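Local structure of putative metallopeptidase (Corynebacterium diphtheriae, 3QOC) at residues 58-64 against 77-83; 86-91 against 114-118; 32-36 against 102-106; 24-29 against 125-131. The protein is probably a metal-dependent aminopeptidase that trims peptides from their N terminus, represented here by its creatinase/prolidase-like N-terminal domain. All coordinates share one frame; numbering follows the deposited sequence.

Contact 1 of 4, residues 58-64 against 77-83; sequences ARISTDG and IESLMAR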
loop_
_atom_site.group_PDB
_atom_site.type_symbol
_atom_site.label_atom_id
_atom_site.label_comp_id
_atom_site.label_asym_id
_atom_site.label_seq_id
_atom_site.Cartn_x
_atom_site.Cartn_y
_atom_site.Cartn_z
ATOM N N ALA A 58 -2.227 0.151 -8.153
ATOM C CA ALA A 58 -1.697 0.628 -6.879
ATOM C C ALA A 58 -2.305 1.967 -6.502
ATOM O O ALA A 58 -2.754 2.667 -7.336
ATOM C CB ALA A 58 -0.162 0.708 -6.862
ATOM N N ARG A 59 -2.309 2.294 -5.218
ATOM C CA ARG A 59 -2.762 3.600 -4.759
ATOM C C ARG A 59 -1.940 3.965 -3.531
ATOM O O ARG A 59 -1.601 3.114 -2.734
ATOM C CB ARG A 59 -4.236 3.502 -4.400
ATOM C CG ARG A 59 -4.908 4.858 -4.339
ATOM C CD ARG A 59 -6.408 4.691 -4.059
ATOM N NE ARG A 59 -7.128 5.954 -4.109
ATOM C CZ ARG A 59 -8.290 6.188 -3.510
ATOM N NH1 ARG A 59 -8.866 5.236 -2.778
ATOM N NH2 ARG A 59 -8.898 7.365 -3.668
ATOM N N ILE A 60 -1.597 5.231 -3.402
ATOM C CA ILE A 60 -0.688 5.671 -2.404
ATOM C C ILE A 60 -1.337 6.813 -1.631
ATOM O O ILE A 60 -2.194 7.544 -2.135
ATOM C CB ILE A 60 0.648 6.054 -3.013
ATOM C CG1 ILE A 60 1.681 6.169 -1.903
ATOM C CG2 ILE A 60 0.543 7.360 -3.841
ATOM C CD1 ILE A 60 3.181 6.260 -2.480
ATOM N N SER A 61 -1.043 6.898 -0.348
ATOM C CA SER A 61 -1.679 7.960 0.417
ATOM C C SER A 61 -0.673 8.713 1.277
ATOM O O SER A 61 0.244 8.137 1.776
ATOM C CB SER A 61 -2.745 7.328 1.320
ATOM O OG SER A 61 -3.288 8.330 2.145
ATOM N N THR A 62 -0.904 10.004 1.487
ATOM C CA THR A 62 -0.015 10.786 2.338
ATOM C C THR A 62 -0.790 12.026 2.838
ATOM O O THR A 62 -1.932 12.269 2.386
ATOM C CB THR A 62 1.256 11.171 1.631
ATOM O OG1 THR A 62 2.186 11.672 2.602
ATOM C CG2 THR A 62 1.011 12.260 0.586
ATOM N N ASP A 63 -0.214 12.750 3.798
ATOM C CA ASP A 63 -0.845 13.969 4.324
ATOM C C ASP A 63 -0.614 15.189 3.439
ATOM O O ASP A 63 0.112 15.153 2.431
ATOM C CB ASP A 63 -0.371 14.228 5.771
ATOM C CG ASP A 63 1.095 14.440 5.852
ATOM O OD1 ASP A 63 1.522 15.544 5.447
ATOM O OD2 ASP A 63 1.838 13.496 6.261
ATOM N N GLY A 64 -1.222 16.305 3.819
ATOM C CA GLY A 64 -1.219 17.505 2.975
ATOM C C GLY A 64 0.143 18.122 2.798
ATOM O O GLY A 64 0.417 18.769 1.789
ATOM N N ILE A 77 1.483 6.597 -9.566
ATOM C CA ILE A 77 0.442 6.026 -8.718
ATOM C C ILE A 77 -0.477 7.147 -8.270
ATOM O O ILE A 77 -0.022 8.195 -7.844
ATOM C CB ILE A 77 1.054 5.281 -7.495
ATOM C CG1 ILE A 77 2.193 4.367 -7.899
ATOM C CG2 ILE A 77 -0.041 4.505 -6.632
ATOM C CD1 ILE A 77 2.849 3.576 -6.692
ATOM N N GLU A 78 -1.790 6.951 -8.415
ATOM C CA GLU A 78 -2.824 7.902 -7.950
ATOM C C GLU A 78 -2.734 8.018 -6.426
ATOM O O GLU A 78 -2.495 7.028 -5.715
ATOM C CB GLU A 78 -4.208 7.361 -8.388
ATOM C CG GLU A 78 -5.411 8.079 -7.880
ATOM C CD GLU A 78 -6.698 7.290 -8.219
ATOM O OE1 GLU A 78 -7.427 7.743 -9.138
ATOM O OE2 GLU A 78 -6.923 6.194 -7.607
ATOM N N SER A 79 -2.850 9.242 -5.943
ATOM C CA SER A 79 -2.628 9.582 -4.558
ATOM C C SER A 79 -3.937 9.995 -3.929
ATOM O O SER A 79 -4.845 10.454 -4.599
ATOM C CB SER A 79 -1.603 10.738 -4.419
ATOM O OG SER A 79 -2.099 12.008 -4.894
ATOM N N LEU A 80 -4.011 9.782 -2.624
ATOM C CA LEU A 80 -5.176 10.159 -1.807
ATOM C C LEU A 80 -4.595 10.915 -0.636
ATOM O O LEU A 80 -3.750 10.389 0.102
ATOM C CB LEU A 80 -5.835 8.921 -1.211
ATOM C CG LEU A 80 -6.901 9.110 -0.132
ATOM C CD1 LEU A 80 -8.113 9.844 -0.730
ATOM C CD2 LEU A 80 -7.419 7.756 0.347
HETATM N N MSE A 81 -5.098 12.117 -0.411
HETATM C CA MSE A 81 -4.669 12.881 0.759
HETATM C C MSE A 81 -5.437 12.432 1.997
HETATM O O MSE A 81 -6.647 12.415 1.976
HETATM C CB MSE A 81 -4.988 14.380 0.556
HETATM C CG MSE A 81 -4.420 15.214 1.684
HETATM SE SE MSE A 81 -4.688 17.222 1.302
HETATM C CE MSE A 81 -6.541 17.327 1.984
ATOM N N ALA A 82 -4.731 12.202 3.086
ATOM C CA ALA A 82 -5.366 11.845 4.360
ATOM C C ALA A 82 -4.380 12.145 5.522
ATOM O O ALA A 82 -3.201 11.811 5.375
ATOM C CB ALA A 82 -5.663 10.306 4.365
ATOM N N ARG A 83 -4.854 12.706 6.635
ATOM C CA ARG A 83 -4.052 12.786 7.869
ATOM C C ARG A 83 -3.617 11.351 8.287
ATOM O O ARG A 83 -2.392 11.085 8.459
ATOM C CB ARG A 83 -4.808 13.493 8.996
ATOM C CG ARG A 83 -4.742 15.041 8.919
ATOM C CD ARG A 83 -5.842 15.789 9.689
ATOM N NE ARG A 83 -6.094 17.117 9.106
ATOM C CZ ARG A 83 -6.763 18.112 9.716
ATOM N NH1 ARG A 83 -7.237 17.954 10.955
ATOM N NH2 ARG A 83 -6.928 19.289 9.105
HETATM O O HOH W 1 -2.680 4.496 -9.527
HETATM O O HOH W 2 -7.165 9.446 -5.157
#
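Strands 58-62 and 78-81 lie parallel with Ile60 beside Ser79 and Ser61 beside Leu80, their axes 4.6 Å apart at closest and turned 32° against each other. Ile60 bonds in both directions: its N donates to Glu78 O over 3.1 Å, and its O accepts Leu80 N at 2.9 Å. One step on, Thr62 N binds Leu80 O, and Thr62 O takes Ala82 N at 2.9 Å. Beside Ala58 a water joins Ala58 O to Glu78 N.

Leu80 O is gripped twice. With chi1 at 175°, Ser61 swings OG beside its own carbonyl carbon and donates to Leu80 O over 2.9 Å, from the opposite face of that carbonyl's plane to Thr62 N. At the water end, Ile77 lays CG2 against Ala58, 3.8 Å from Ala58 CB. The extended Arg59 brings NE within 3.5 Å of Glu78 OE2, but the carboxylate is turned 61° from the guanidinium and this oxygen sits well out of its plane. Leu80 packs over one guanidinium face, while Arg59 NH2 reaches Ser79 O through a water.

Helix 67-73 links the strands into a beta-alpha-beta unit and packs on Ile60 and Thr62; Arg59 and Ser61 meet Leu89 of helix 85-91 on the other face. The polar grip on this edge strand comes mainly from main-chain bonds, with the Ser61 hydroxyl added. Glu78 gives Arg59 an attraction of charges without a directed N-H, whereas Asp92 forms a salt bridge with Arg59 NH1.

Contact 2 of 4, residues 86-91 against 114-118; sequences APALLS and LRKSA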
loop_
_atom_site.group_PDB
_atom_site.type_symbol
_atom_site.label_atom_id
_atom_site.label_comp_id
_atom_site.label_asym_id
_atom_site.label_seq_id
_atom_site.Cartn_x
_atom_site.Cartn_y
_atom_site.Cartn_z
ATOM N N ALA A 86 -3.222 5.003 6.236
ATOM C CA ALA A 86 -3.568 3.599 6.026
ATOM C C ALA A 86 -5.099 3.371 6.175
ATOM O O ALA A 86 -5.726 2.757 5.277
ATOM C CB ALA A 86 -2.749 2.706 6.980
ATOM N N PRO A 87 -5.714 3.931 7.239
ATOM C CA PRO A 87 -7.142 3.730 7.338
ATOM C C PRO A 87 -7.900 4.305 6.170
ATOM O O PRO A 87 -8.896 3.720 5.732
ATOM C CB PRO A 87 -7.517 4.422 8.673
ATOM C CG PRO A 87 -6.237 4.267 9.518
ATOM C CD PRO A 87 -5.134 4.417 8.523
ATOM N N ALA A 88 -7.421 5.433 5.642
ATOM C CA ALA A 88 -8.137 6.070 4.523
ATOM C C ALA A 88 -8.056 5.266 3.247
ATOM O O ALA A 88 -9.042 5.159 2.559
ATOM C CB ALA A 88 -7.692 7.550 4.302
ATOM N N LEU A 89 -6.897 4.721 2.878
ATOM C CA LEU A 89 -6.839 3.746 1.730
ATOM C C LEU A 89 -7.761 2.570 1.958
ATOM O O LEU A 89 -8.516 2.194 1.071
ATOM C CB LEU A 89 -5.418 3.167 1.462
ATOM C CG LEU A 89 -4.282 4.065 1.005
ATOM C CD1 LEU A 89 -2.926 3.240 1.039
ATOM C CD2 LEU A 89 -4.651 4.657 -0.392
ATOM N N LEU A 90 -7.712 1.977 3.148
ATOM C CA LEU A 90 -8.494 0.768 3.412
ATOM C C LEU A 90 -9.992 1.030 3.320
ATOM O O LEU A 90 -10.738 0.244 2.743
ATOM C CB LEU A 90 -8.111 0.161 4.772
ATOM C CG LEU A 90 -8.621 -1.215 5.136
ATOM C CD1 LEU A 90 -8.216 -2.264 4.088
ATOM C CD2 LEU A 90 -8.083 -1.592 6.497
ATOM N N SER A 91 -10.438 2.186 3.789
ATOM C CA SER A 91 -11.878 2.440 3.823
ATOM C C SER A 91 -12.427 2.625 2.404
ATOM O O SER A 91 -13.618 2.572 2.168
ATOM C CB SER A 91 -12.163 3.661 4.709
ATOM O OG SER A 91 -13.003 4.548 4.017
ATOM N N LEU A 114 -7.100 0.110 11.976
ATOM C CA LEU A 114 -7.353 -0.384 10.639
ATOM C C LEU A 114 -8.563 -1.240 10.511
ATOM O O LEU A 114 -9.322 -1.104 9.571
ATOM C CB LEU A 114 -6.217 -1.290 10.133
ATOM C CG LEU A 114 -5.198 -0.567 9.329
ATOM C CD1 LEU A 114 -4.224 -1.602 8.793
ATOM C CD2 LEU A 114 -5.944 0.298 8.198
ATOM N N ARG A 115 -8.685 -2.209 11.382
ATOM C CA ARG A 115 -9.852 -3.065 11.288
ATOM C C ARG A 115 -11.163 -2.318 11.362
ATOM O O ARG A 115 -12.129 -2.733 10.724
ATOM C CB ARG A 115 -9.805 -4.188 12.281
ATOM C CG ARG A 115 -8.694 -5.158 11.949
ATOM C CD ARG A 115 -8.937 -6.434 12.637
ATOM N NE ARG A 115 -7.751 -7.061 13.178
ATOM C CZ ARG A 115 -7.127 -8.124 12.658
ATOM N NH1 ARG A 115 -6.062 -8.616 13.301
ATOM N NH2 ARG A 115 -7.532 -8.691 11.522
ATOM N N LYS A 116 -11.191 -1.185 12.037
ATOM C CA LYS A 116 -12.416 -0.449 12.154
ATOM C C LYS A 116 -12.866 0.117 10.814
ATOM O O LYS A 116 -14.066 0.320 10.593
ATOM C CB LYS A 116 -12.222 0.697 13.167
ATOM C CG LYS A 116 -11.936 0.191 14.598
ATOM C CD LYS A 116 -12.018 1.332 15.577
ATOM C CE LYS A 116 -11.880 0.826 16.990
ATOM N NZ LYS A 116 -10.682 -0.069 17.098
ATOM N N SER A 117 -11.894 0.439 9.962
ATOM C CA SER A 117 -12.136 1.091 8.683
ATOM C C SER A 117 -12.411 0.121 7.552
ATOM O O SER A 117 -12.920 0.537 6.533
ATOM C CB SER A 117 -10.942 1.936 8.248
ATOM O OG SER A 117 -10.725 3.027 9.128
ATOM N N ALA A 118 -12.061 -1.146 7.727
ATOM C CA ALA A 118 -12.360 -2.184 6.734
ATOM C C ALA A 118 -13.848 -2.396 6.410
ATOM O O ALA A 118 -14.665 -2.544 7.300
ATOM C CB ALA A 118 -11.766 -3.540 7.215
#
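Leu90 and Leu114 form the tight centre where helices 85-91 and 108-117 pack side by side against the sheet of this alpha/beta creatinase/prolidase-type domain. Their chains cross at about a right angle, methyl against methyl. The modelled separation of Leu90 CD2 and Leu114 CD2, 3.3 Å, is shorter than normal van der Waals contact, so its exact value is doubtful. Leu90 has CG anti to the backbone N (chi1 -170°), which carries CD2 across to the second helix. Leu114 CD2 also fits closely against the preceding turn of helix 85-91, 3.7 Å from Pro87 CA and 4.2 Å from Ala86 CB. Ala118, where the second helix has ended, joins the same apolar patch, its CB 4.2 Å from Leu90 CD2. Beneath the patch lies Leu124 of strand 122-127, touched by both leucines.

Away from the sheet the contact thins out. Ser91 is exposed, and Ser117, at the end of its helix, is partly so; they meet through backbone and CB atoms, with Ser91 CA making a CH...O contact of 3.5 Å to Ser117 O. On this outer side Ser117 OG rests 3.5 Å from Pro87 CB, a carbon of the proline ring.

Contact 3 of 4, residues 32-36 against 102-106; sequences THLTH and EADYL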
loop_
_atom_site.group_PDB
_atom_site.type_symbol
_atom_site.label_atom_id
_atom_site.label_comp_id
_atom_site.label_asym_id
_atom_site.label_seq_id
_atom_site.Cartn_x
_atom_site.Cartn_y
_atom_site.Cartn_z
ATOM N N THR A 32 2.743 -0.420 5.100
ATOM C CA THR A 32 2.781 0.678 5.991
ATOM C C THR A 32 4.199 1.014 6.484
ATOM O O THR A 32 4.457 2.131 6.959
ATOM C CB THR A 32 1.818 0.403 7.218
ATOM O OG1 THR A 32 2.113 -0.881 7.800
ATOM C CG2 THR A 32 0.295 0.471 6.800
ATOM N N HIS A 33 5.124 0.088 6.396
ATOM C CA HIS A 33 6.511 0.403 6.832
ATOM C C HIS A 33 7.209 1.326 5.807
ATOM O O HIS A 33 7.222 1.045 4.598
ATOM C CB HIS A 33 7.287 -0.891 7.009
ATOM C CG HIS A 33 8.708 -0.707 7.527
ATOM N ND1 HIS A 33 8.990 -0.375 8.841
ATOM C CD2 HIS A 33 9.905 -0.835 6.914
ATOM C CE1 HIS A 33 10.300 -0.314 9.018
ATOM N NE2 HIS A 33 10.890 -0.587 7.862
ATOM N N LEU A 34 7.749 2.446 6.256
ATOM C CA LEU A 34 8.141 3.505 5.352
ATOM C C LEU A 34 9.250 3.106 4.385
ATOM O O LEU A 34 9.231 3.546 3.237
ATOM C CB LEU A 34 8.517 4.817 6.094
ATOM C CG LEU A 34 7.351 5.870 6.251
ATOM C CD1 LEU A 34 6.870 6.363 5.017
ATOM C CD2 LEU A 34 6.102 5.431 6.955
ATOM N N THR A 35 10.273 2.372 4.847
ATOM C CA THR A 35 11.379 2.030 3.954
ATOM C C THR A 35 10.857 1.092 2.863
ATOM O O THR A 35 11.314 1.135 1.726
ATOM C CB THR A 35 12.546 1.369 4.712
ATOM O OG1 THR A 35 12.156 0.090 5.207
ATOM C CG2 THR A 35 12.967 2.263 5.927
ATOM N N HIS A 36 9.857 0.283 3.204
ATOM C CA HIS A 36 9.163 -0.559 2.202
ATOM C C HIS A 36 8.428 0.278 1.206
ATOM O O HIS A 36 8.575 0.063 -0.020
ATOM C CB HIS A 36 8.269 -1.616 2.827
ATOM C CG HIS A 36 9.018 -2.607 3.661
ATOM N ND1 HIS A 36 8.392 -3.477 4.527
ATOM C CD2 HIS A 36 10.350 -2.852 3.784
ATOM C CE1 HIS A 36 9.294 -4.182 5.170
ATOM N NE2 HIS A 36 10.501 -3.833 4.731
ATOM N N GLU A 102 1.431 -5.774 7.058
ATOM C CA GLU A 102 2.727 -6.162 7.510
ATOM C C GLU A 102 2.667 -6.427 9.042
ATOM O O GLU A 102 2.843 -5.529 9.897
ATOM C CB GLU A 102 3.728 -5.080 7.164
ATOM C CG GLU A 102 3.840 -4.822 5.726
ATOM C CD GLU A 102 4.854 -3.709 5.442
ATOM O OE1 GLU A 102 4.479 -2.505 5.496
ATOM O OE2 GLU A 102 6.029 -4.046 5.190
ATOM N N ALA A 103 2.446 -7.661 9.392
ATOM C CA ALA A 103 2.109 -7.975 10.795
ATOM C C ALA A 103 3.361 -7.849 11.684
ATOM O O ALA A 103 3.268 -7.659 12.871
ATOM C CB ALA A 103 1.493 -9.415 10.895
ATOM N N ASP A 104 4.528 -7.938 11.068
ATOM C CA ASP A 104 5.754 -7.747 11.786
ATOM C C ASP A 104 6.032 -6.280 12.121
ATOM O O ASP A 104 6.965 -6.011 12.897
ATOM C CB ASP A 104 6.944 -8.245 10.926
ATOM C CG ASP A 104 6.990 -9.749 10.771
ATOM O OD1 ASP A 104 6.211 -10.468 11.476
ATOM O OD2 ASP A 104 7.824 -10.202 9.941
ATOM N N TYR A 105 5.294 -5.349 11.500
ATOM C CA TYR A 105 5.568 -3.948 11.670
ATOM C C TYR A 105 4.430 -3.162 12.256
ATOM O O TYR A 105 4.645 -2.135 12.893
ATOM C CB TYR A 105 5.994 -3.294 10.344
ATOM C CG TYR A 105 7.242 -3.901 9.753
ATOM C CD1 TYR A 105 8.491 -3.338 9.976
ATOM C CD2 TYR A 105 7.189 -5.077 9.025
ATOM C CE1 TYR A 105 9.651 -3.914 9.434
ATOM C CE2 TYR A 105 8.303 -5.622 8.478
ATOM C CZ TYR A 105 9.535 -5.024 8.681
ATOM O OH TYR A 105 10.652 -5.621 8.171
ATOM N N LEU A 106 3.205 -3.581 12.039
ATOM C CA LEU A 106 2.092 -2.837 12.617
ATOM C C LEU A 106 1.940 -3.227 14.093
ATOM O O LEU A 106 2.149 -4.417 14.469
ATOM C CB LEU A 106 0.857 -3.191 11.835
ATOM C CG LEU A 106 -0.230 -2.176 11.678
ATOM C CD1 LEU A 106 0.323 -0.894 11.035
ATOM C CD2 LEU A 106 -1.333 -2.872 10.916
HETATM O O HOH W 3 0.632 -3.053 6.775
#
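Glu102 reaches across with an extended side chain, and its carboxylate takes three hydrogen bonds from the 32-36 segment. OE1 accepts two consecutive backbone N-H groups: Thr32 N at 2.7 Å, and His33 N at 2.8 Å in a nearly straight bond (177°), on the syn side but somewhat out of the carboxylate plane. OE2 receives His36 ND1 in the plane of the imidazole. That His-carboxylate bond is modelled at 2.5 Å, short enough for its exact length to be doubtful. A water adds an indirect link, sitting 2.8 Å from Thr32 OG1 and accepting from Glu102 N.

The aromatic contacts centre on Tyr105. His36 points its edge at the tyrosine face, with the planes at 78° and the centroids 5.1 Å apart. His33 meets the same tyrosine obliquely, at 43°, bringing ND1 to 3.2 Å from Tyr105 CD1. His33 CD2 in turn lies over the centre of the His36 ring, so the three rings make one cluster.

A lesser van der Waals contact sets Leu106 CD1 3.7 Å from Thr32 OG1.

His33 holds the N-cap position of helix 34-41, so Glu102, at the end of strand 97-102, fixes the backbone just where strand 28-31 gives way to that helix. Tyr105 and Leu106 follow in the loop leading to helix 108-117, where Leu106 packs on Cys111 and Leu114.

Contact 4 of 4, residues 24-29 against 125-131; sequences KRIDAM and IPVTGAI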
loop_
_atom_site.group_PDB
_atom_site.type_symbol
_atom_site.label_atom_id
_atom_site.label_comp_id
_atom_site.label_asym_id
_atom_site.label_seq_id
_atom_site.Cartn_x
_atom_site.Cartn_y
_atom_site.Cartn_z
ATOM N N LYS A 24 0.632 -15.956 -1.096
ATOM C CA LYS A 24 0.334 -15.550 0.283
ATOM C C LYS A 24 -1.201 -15.597 0.482
ATOM O O LYS A 24 -1.697 -15.292 1.577
ATOM C CB LYS A 24 0.907 -14.155 0.593
ATOM C CG LYS A 24 2.444 -14.097 0.896
ATOM C CD LYS A 24 3.063 -12.683 0.535
ATOM C CE LYS A 24 4.632 -12.654 0.652
ATOM N NZ LYS A 24 5.258 -11.685 1.672
ATOM N N ARG A 25 -1.930 -16.004 -0.571
ATOM C CA ARG A 25 -3.369 -16.062 -0.588
ATOM C C ARG A 25 -4.044 -14.732 -0.219
ATOM O O ARG A 25 -4.866 -14.723 0.694
ATOM C CB ARG A 25 -3.835 -17.182 0.360
ATOM N N ILE A 26 -3.695 -13.638 -0.914
ATOM C CA ILE A 26 -4.306 -12.318 -0.731
ATOM C C ILE A 26 -4.537 -11.641 -2.085
ATOM O O ILE A 26 -3.915 -12.006 -3.059
ATOM C CB ILE A 26 -3.425 -11.389 0.149
ATOM C CG1 ILE A 26 -1.959 -11.448 -0.277
ATOM C CG2 ILE A 26 -3.508 -11.803 1.649
ATOM C CD1 ILE A 26 -0.995 -10.476 0.592
ATOM N N ASP A 27 -5.419 -10.644 -2.116
ATOM C CA ASP A 27 -5.756 -9.876 -3.291
ATOM C C ASP A 27 -5.019 -8.552 -3.407
ATOM O O ASP A 27 -5.047 -7.930 -4.440
ATOM C CB ASP A 27 -7.236 -9.544 -3.240
ATOM C CG ASP A 27 -8.118 -10.798 -3.318
ATOM O OD1 ASP A 27 -7.915 -11.577 -4.262
ATOM O OD2 ASP A 27 -8.981 -11.037 -2.445
ATOM N N ALA A 28 -4.465 -8.084 -2.310
ATOM C CA ALA A 28 -3.798 -6.819 -2.233
ATOM C C ALA A 28 -2.941 -6.790 -0.978
ATOM O O ALA A 28 -3.204 -7.516 0.004
ATOM C CB ALA A 28 -4.775 -5.753 -2.163
HETATM N N MSE A 29 -1.927 -5.953 -1.031
HETATM C CA MSE A 29 -1.047 -5.781 0.060
HETATM C C MSE A 29 -1.057 -4.307 0.452
HETATM O O MSE A 29 -0.904 -3.395 -0.375
HETATM C CB MSE A 29 0.334 -6.255 -0.345
HETATM C CG MSE A 29 1.361 -6.149 0.719
HETATM SE SE MSE A 29 1.100 -7.598 2.155
HETATM C CE MSE A 29 3.037 -8.396 2.080
ATOM N N ILE A 125 -5.418 -9.693 6.522
ATOM C CA ILE A 125 -4.654 -10.901 6.704
ATOM C C ILE A 125 -3.208 -10.609 7.162
ATOM O O ILE A 125 -2.448 -9.951 6.431
ATOM C CB ILE A 125 -4.501 -11.639 5.334
ATOM C CG1 ILE A 125 -5.875 -11.897 4.651
ATOM C CG2 ILE A 125 -3.732 -12.918 5.506
ATOM C CD1 ILE A 125 -6.815 -12.701 5.529
ATOM N N PRO A 126 -2.794 -11.153 8.314
ATOM C CA PRO A 126 -1.417 -10.942 8.774
ATOM C C PRO A 126 -0.400 -11.622 7.898
ATOM O O PRO A 126 -0.422 -12.832 7.761
ATOM C CB PRO A 126 -1.399 -11.565 10.194
ATOM C CG PRO A 126 -2.597 -12.537 10.212
ATOM C CD PRO A 126 -3.628 -11.892 9.305
ATOM N N VAL A 127 0.500 -10.862 7.311
ATOM C CA VAL A 127 1.544 -11.426 6.483
ATOM C C VAL A 127 2.841 -11.083 7.162
ATOM O O VAL A 127 3.057 -9.924 7.499
ATOM C CB VAL A 127 1.502 -10.786 5.089
ATOM C CG1 VAL A 127 2.630 -11.281 4.219
ATOM C CG2 VAL A 127 0.128 -11.012 4.450
ATOM N N THR A 128 3.682 -12.093 7.408
ATOM C CA THR A 128 5.013 -11.899 8.009
ATOM C C THR A 128 6.139 -11.738 6.941
ATOM O O THR A 128 5.978 -12.113 5.794
ATOM C CB THR A 128 5.376 -13.078 8.950
ATOM O OG1 THR A 128 5.520 -14.269 8.182
ATOM C CG2 THR A 128 4.295 -13.314 10.015
ATOM N N GLY A 129 7.290 -11.206 7.359
ATOM C CA GLY A 129 8.421 -10.948 6.476
ATOM C C GLY A 129 8.551 -9.468 6.041
ATOM O O GLY A 129 7.637 -8.658 6.226
ATOM N N ALA A 130 9.694 -9.127 5.445
ATOM C CA ALA A 130 9.926 -7.815 4.839
ATOM C C ALA A 130 9.437 -7.838 3.358
ATOM O O ALA A 130 10.225 -8.078 2.460
ATOM C CB ALA A 130 11.474 -7.452 4.944
ATOM N N ILE A 131 8.126 -7.646 3.147
ATOM C CA ILE A 131 7.456 -7.813 1.837
ATOM C C ILE A 131 8.181 -8.819 0.880
ATOM O O ILE A 131 9.084 -8.443 0.086
ATOM C CB ILE A 131 7.245 -6.428 1.152
ATOM C CG1 ILE A 131 8.524 -5.600 1.260
ATOM C CG2 ILE A 131 6.053 -5.622 1.792
ATOM C CD1 ILE A 131 8.671 -4.458 0.219
#
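Met29 and Val127 meet tip to tip in the hydrophobic layer on one face of the domain's mixed beta-sheet, where strands 28-31 and 122-127 are separated by strand 97-102. Met29 is a selenomethionine whose chain bends at chi2 (74°) and again at SE, putting CE 3.6 Å from Val127 CG1 and 4.1 Å from Ile131 CG2. The other valine branch, CG2, faces Ile26 CD1 at 4.1 Å. Ile26 uses its remaining branch on Ile125: CG2 lies 3.8 Å from Ile125 CB, the two side chains sliding past each other in opposite directions. Lys24 crosses Val127 at about a right angle, its NZ 3.7 Å from Val127 CG1; with CD and NZ both lying against that methyl, the end of the lysine chain runs across the valine.

What places these groups is the turn before strand 28-31. Arg25 leaves the helix with positive phi (55°) in a Schellman motif, and the chain reverses so that Lys24 and Ile26 both turn toward the strand 122-127 side. Leu21, in the short helix before that turn, packs on Ile26 and Met29. Backbone bonds then set the strands themselves: Met29 pairs with Ile52, Ala28 with Gly100, and Ile125 with Val99. Beyond Val127 the chain leaves the sheet and curls back through Gly129, whose phi of 101° suits a glycine, and this return brings Ile131 to Met29. The curl is pinned at Gly129, where the backbone N donates to Asp104 OD2 over 2.8 Å.

From the N terminus, segment 24-29 opens the outermost loop, which contact 4 closes only at 125-131, and the other three contacts nest inside it. Contact 3 opens next, at 32-36, and closes at 102-106, enclosing contact 1, a short beta-alpha-beta closure at one edge of the sheet. Contact 2 starts at 86-91, after contact 1 has closed, and ends at 114-118, so it crosses contact 3. Ala82 on Ala88 ties contact 1 to contact 2; Thr32 on Ala86 and Leu106 on Leu114 tie contact 2 to contact 3. Ala103 N to Val127 O joins contact 3 to contact 4. Contacts 1 and 4, with centres about 21 Å apart, reach the same sheet from opposite sides of the chain's centre.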